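Local structure of tannase (6YQ4) at residues Pro273-Leu276 with Asn277-Lys280; Leu281-Asp284 with Gly285-Leu289. The protein hydrolyses gallotannins as a bacterial tannase, probably by the serine-hydrolase chemistry of the alpha/beta-hydrolase fold, and carries a bound magnesium ion. One frame throughout, in Å; residues are numbered along the deposited sequence.

Contact 1 (Pro273-Leu276 with Asn277-Lys280); sequences PIYL and NSLK
Tyr275 and Leu279, one turn apart, make the tight part of this helix end. Leu279 comes over one face of the phenol ring, with its CG 4.0 Å above the ring plane and displaced toward the rim. Both methyls lie over that same face at the hydroxyl end of the ring: CD2 is 3.6 Å from Tyr275 CE1, and CD1 is 3.7 Å from Tyr275 CZ. Tyr275 chi1 of 165° swings CG away from its own backbone N and leans the ring along the helix toward the later turn. The hydroxyl of Tyr275 is engaged beyond this helix, by Asn211 ND2.

The alpha-helical bonding weakens toward the end. Asn277 N still bonds Pro273 O in the alpha-helical way, 3.0 Å and 163°. After it, Ser278 N is shared between Tyr275 O, at 2.9 Å, and, weakly, Ile274 O, while Leu279 N takes Leu276 O at 3.2 Å. Bonds from i to i+3 thus appear, their donors above the carbonyl plane, and Lys280 then leaves helical geometry with positive phi. Ser278 OG also turns back to Tyr275 O, although that distance is too short to be trusted in detail.

The looser side belongs to Ile274, Ser278 and Lys280, which are exposed; neither Ile274 nor Lys280 places its side chain against the adjoining turn. Asn277 OD1, 3.8 Å from Leu276 CD2, accepts from Leu291 N. Leu276 and Leu279 both rest on Ile454 of helix 450-461, so this C-terminal end of helix 259-279 packs against that helix.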
loop_
_atom_site.group_PDB
_atom_site.type_symbol
_atom_site.label_atom_id
_atom_site.label_comp_id
_atom_site.label_asym_id
_atom_site.label_seq_id
_atom_site.Cartn_x
_atom_site.Cartn_y
_atom_site.Cartn_z
ATOM N N PRO A 273 -10.381 -11.159 17.725
ATOM C CA PRO A 273 -11.521 -10.448 18.334
ATOM C C PRO A 273 -11.133 -9.468 19.427
ATOM O O PRO A 273 -11.766 -8.411 19.548
ATOM C CB PRO A 273 -12.393 -11.591 18.879
ATOM C CG PRO A 273 -12.080 -12.750 17.986
ATOM C CD PRO A 273 -10.592 -12.623 17.759
ATOM N N ILE A 274 -10.128 -9.791 20.244
ATOM C CA ILE A 274 -9.690 -8.840 21.259
ATOM C C ILE A 274 -9.192 -7.569 20.589
ATOM O O ILE A 274 -9.421 -6.455 21.081
ATOM C CB ILE A 274 -8.605 -9.454 22.167
ATOM C CG1 ILE A 274 -8.809 -10.974 22.351
ATOM C CG2 ILE A 274 -8.585 -8.720 23.498
ATOM C CD1 ILE A 274 -7.679 -11.715 23.122
ATOM N N TYR A 275 -8.530 -7.706 19.441
ATOM C CA TYR A 275 -7.980 -6.520 18.799
ATOM C C TYR A 275 -9.065 -5.745 18.067
ATOM O O TYR A 275 -9.206 -4.534 18.254
ATOM C CB TYR A 275 -6.850 -6.878 17.843
ATOM C CG TYR A 275 -6.523 -5.725 16.898
ATOM C CD1 TYR A 275 -5.969 -4.526 17.380
ATOM C CD2 TYR A 275 -6.801 -5.817 15.528
ATOM C CE1 TYR A 275 -5.673 -3.472 16.520
ATOM C CE2 TYR A 275 -6.524 -4.771 14.664
ATOM C CZ TYR A 275 -5.959 -3.607 15.154
ATOM O OH TYR A 275 -5.716 -2.578 14.273
ATOM N N LEU A 276 -9.844 -6.433 17.236
ATOM C CA LEU A 276 -10.881 -5.755 16.476
ATOM C C LEU A 276 -11.854 -5.007 17.385
ATOM O O LEU A 276 -12.206 -3.857 17.100
ATOM C CB LEU A 276 -11.628 -6.748 15.598
ATOM C CG LEU A 276 -12.666 -5.980 14.778
ATOM C CD1 LEU A 276 -12.357 -6.140 13.294
ATOM C CD2 LEU A 276 -14.108 -6.404 15.123
ATOM N N ASN A 277 -12.268 -5.614 18.506
ATOM C CA ASN A 277 -13.203 -4.916 19.389
ATOM C C ASN A 277 -12.578 -3.691 20.028
ATOM O O ASN A 277 -13.304 -2.789 20.458
ATOM C CB ASN A 277 -13.718 -5.838 20.481
ATOM C CG ASN A 277 -14.464 -6.993 19.927
ATOM O OD1 ASN A 277 -14.939 -6.931 18.802
ATOM N ND2 ASN A 277 -14.556 -8.078 20.693
ATOM N N SER A 278 -11.248 -3.656 20.140
ATOM C CA SER A 278 -10.590 -2.526 20.788
ATOM C C SER A 278 -10.670 -1.264 19.946
ATOM O O SER A 278 -10.537 -0.168 20.489
ATOM C CB SER A 278 -9.117 -2.845 21.068
ATOM O OG SER A 278 -8.368 -2.864 19.843
ATOM N N LEU A 279 -10.847 -1.408 18.634
ATOM C CA LEU A 279 -10.886 -0.283 17.713
ATOM C C LEU A 279 -12.223 0.455 17.753
ATOM O O LEU A 279 -12.263 1.645 17.423
ATOM C CB LEU A 279 -10.596 -0.782 16.282
ATOM C CG LEU A 279 -9.363 -1.675 16.012
ATOM C CD1 LEU A 279 -9.351 -2.294 14.598
ATOM C CD2 LEU A 279 -8.109 -0.878 16.244
ATOM N N LYS A 280 -13.304 -0.212 18.175
ATOM C CA LYS A 280 -14.643 0.390 18.248
ATOM C C LYS A 280 -15.033 0.996 16.902
ATOM O O LYS A 280 -15.361 2.180 16.779
ATOM C CB LYS A 280 -14.725 1.417 19.377
ATOM C CG LYS A 280 -14.225 0.828 20.674
ATOM C CD LYS A 280 -14.624 1.637 21.882
ATOM C CE LYS A 280 -14.049 1.012 23.143
ATOM N NZ LYS A 280 -14.346 -0.452 23.223
#

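Contact 2 (Leu281-Asp284 with Gly285-Leu289); sequences LTDD and GGNLL
Asp283 OD1 is gripped by two backbone N-H groups, Gly285 N at 2.8 Å and Asn287 N at 3.0 Å, which approach from opposite faces of the carboxylate plane. Both donors lie well out of that plane. With chi1 at 65°, CG of Asp283 lies between its own N and carbonyl carbon, which folds the carboxylate back over the turn, where the two N-H groups hold it. The bond to Gly285 makes an Asx turn. Asn287 crosses beside the carboxylate, its amide plane turned 63° from it and its CB packed on Asp283 OD1.

The same residues form a type I beta turn, Asp283 to Gly286, closed by Gly286 N to Asp283 O at 3.2 Å. Gly286 has positive phi, and Asp283 N returns to Asn287 O at 2.9 Å: a 3:5 hairpin with a G1 beta bulge. A single beta bridge joins its arms: Thr282 and Leu288 are a non-hydrogen-bonded pair, with Thr282 CG2 4.1 Å from Leu288 CD2.

Beyond them Leu289 N meets Leu281 O at 2.7 Å in an almost straight bond (177°). A water replaces the companion bond, accepting from Leu281 N and donating to Leu289 O. Leu289 lays CD1 4.0 Å from Asp283 CB. Away from the exposed tip, Leu281 and Leu289 bury themselves on Leu457 of helix 450-461, and Leu289 also reaches Phe299 and Tyr302 of helix 298-316.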
loop_
_atom_site.group_PDB
_atom_site.type_symbol
_atom_site.label_atom_id
_atom_site.label_comp_id
_atom_site.label_asym_id
_atom_site.label_seq_id
_atom_site.Cartn_x
_atom_site.Cartn_y
_atom_site.Cartn_z
ATOM N N LEU A 281 -14.955 0.155 15.878
ATOM C CA LEU A 281 -15.339 0.519 14.529
ATOM C C LEU A 281 -16.851 0.385 14.373
ATOM O O LEU A 281 -17.465 -0.579 14.850
ATOM C CB LEU A 281 -14.612 -0.386 13.529
ATOM C CG LEU A 281 -13.079 -0.258 13.460
ATOM C CD1 LEU A 281 -12.561 -1.075 12.362
ATOM C CD2 LEU A 281 -12.661 1.188 13.263
ATOM N N THR A 282 -17.456 1.366 13.724
ATOM C CA THR A 282 -18.880 1.355 13.437
ATOM C C THR A 282 -19.088 1.367 11.934
ATOM O O THR A 282 -18.315 1.984 11.191
ATOM C CB THR A 282 -19.578 2.565 14.039
ATOM O OG1 THR A 282 -18.962 3.741 13.515
ATOM C CG2 THR A 282 -19.476 2.564 15.566
ATOM N N ASP A 283 -20.133 0.681 11.485
ATOM C CA ASP A 283 -20.467 0.746 10.068
ATOM C C ASP A 283 -21.210 2.043 9.733
ATOM O O ASP A 283 -21.228 2.980 10.528
ATOM C CB ASP A 283 -21.301 -0.472 9.662
ATOM C CG ASP A 283 -22.671 -0.508 10.339
ATOM O OD1 ASP A 283 -23.070 0.490 10.994
ATOM O OD2 ASP A 283 -23.347 -1.557 10.212
ATOM N N ASP A 284 -21.839 2.079 8.557
ATOM C CA ASP A 284 -22.560 3.256 8.087
ATOM C C ASP A 284 -23.672 3.681 9.030
ATOM O O ASP A 284 -24.021 4.867 9.088
ATOM C CB ASP A 284 -23.166 2.955 6.728
ATOM C CG ASP A 284 -22.505 3.699 5.647
ATOM O OD1 ASP A 284 -21.552 4.437 5.972
ATOM O OD2 ASP A 284 -22.949 3.558 4.490
ATOM N N GLY A 285 -24.267 2.739 9.730
ATOM C CA GLY A 285 -25.396 3.058 10.567
ATOM C C GLY A 285 -25.050 3.429 11.986
ATOM O O GLY A 285 -25.968 3.645 12.787
ATOM N N GLY A 286 -23.762 3.530 12.322
ATOM C CA GLY A 286 -23.349 3.647 13.709
ATOM C C GLY A 286 -23.412 2.355 14.492
ATOM O O GLY A 286 -23.313 2.374 15.728
ATOM N N ASN A 287 -23.599 1.232 13.813
ATOM C CA ASN A 287 -23.614 -0.064 14.475
ATOM C C ASN A 287 -22.182 -0.548 14.680
ATOM O O ASN A 287 -21.375 -0.551 13.738
ATOM C CB ASN A 287 -24.420 -1.049 13.639
ATOM C CG ASN A 287 -25.851 -0.556 13.377
ATOM O OD1 ASN A 287 -26.483 0.070 14.238
ATOM N ND2 ASN A 287 -26.352 -0.817 12.177
ATOM N N LEU A 288 -21.860 -0.897 15.928
ATOM C CA LEU A 288 -20.516 -1.343 16.271
ATOM C C LEU A 288 -20.224 -2.670 15.599
ATOM O O LEU A 288 -21.044 -3.590 15.630
ATOM C CB LEU A 288 -20.349 -1.498 17.780
ATOM C CG LEU A 288 -20.090 -0.242 18.614
ATOM C CD1 LEU A 288 -20.735 -0.403 19.969
ATOM C CD2 LEU A 288 -18.586 0.051 18.745
ATOM N N LEU A 289 -19.049 -2.758 14.994
ATOM C CA LEU A 289 -18.590 -3.973 14.356
ATOM C C LEU A 289 -17.733 -4.705 15.384
ATOM O O LEU A 289 -16.701 -4.191 15.820
ATOM C CB LEU A 289 -17.832 -3.623 13.074
ATOM C CG LEU A 289 -18.731 -2.902 12.046
ATOM C CD1 LEU A 289 -17.954 -2.374 10.889
ATOM C CD2 LEU A 289 -19.838 -3.807 11.522
HETATM O O HOH W 1 -14.464 -2.593 16.473
#

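Overall arrangement
Contact 1 runs straight into contact 2: helix 259-279 gives way at Lys280, and the hairpin loop begins at Leu281. Their centres are about 13 Å apart, and they also touch where the loop returns. Leu276 CD2 packs 3.5 Å from Leu289 O, while Lys280 CA lies 4.0 Å from Leu288 CD2. Helix 450-461 serves both, through Ile454 under the helix end and Leu457 under the loop. Both contacts lie on the same side of the chain's centre, their own centres about 22 Å and 25 Å from it, and away from the magnesium site at Asp150, Met153 and Gly155.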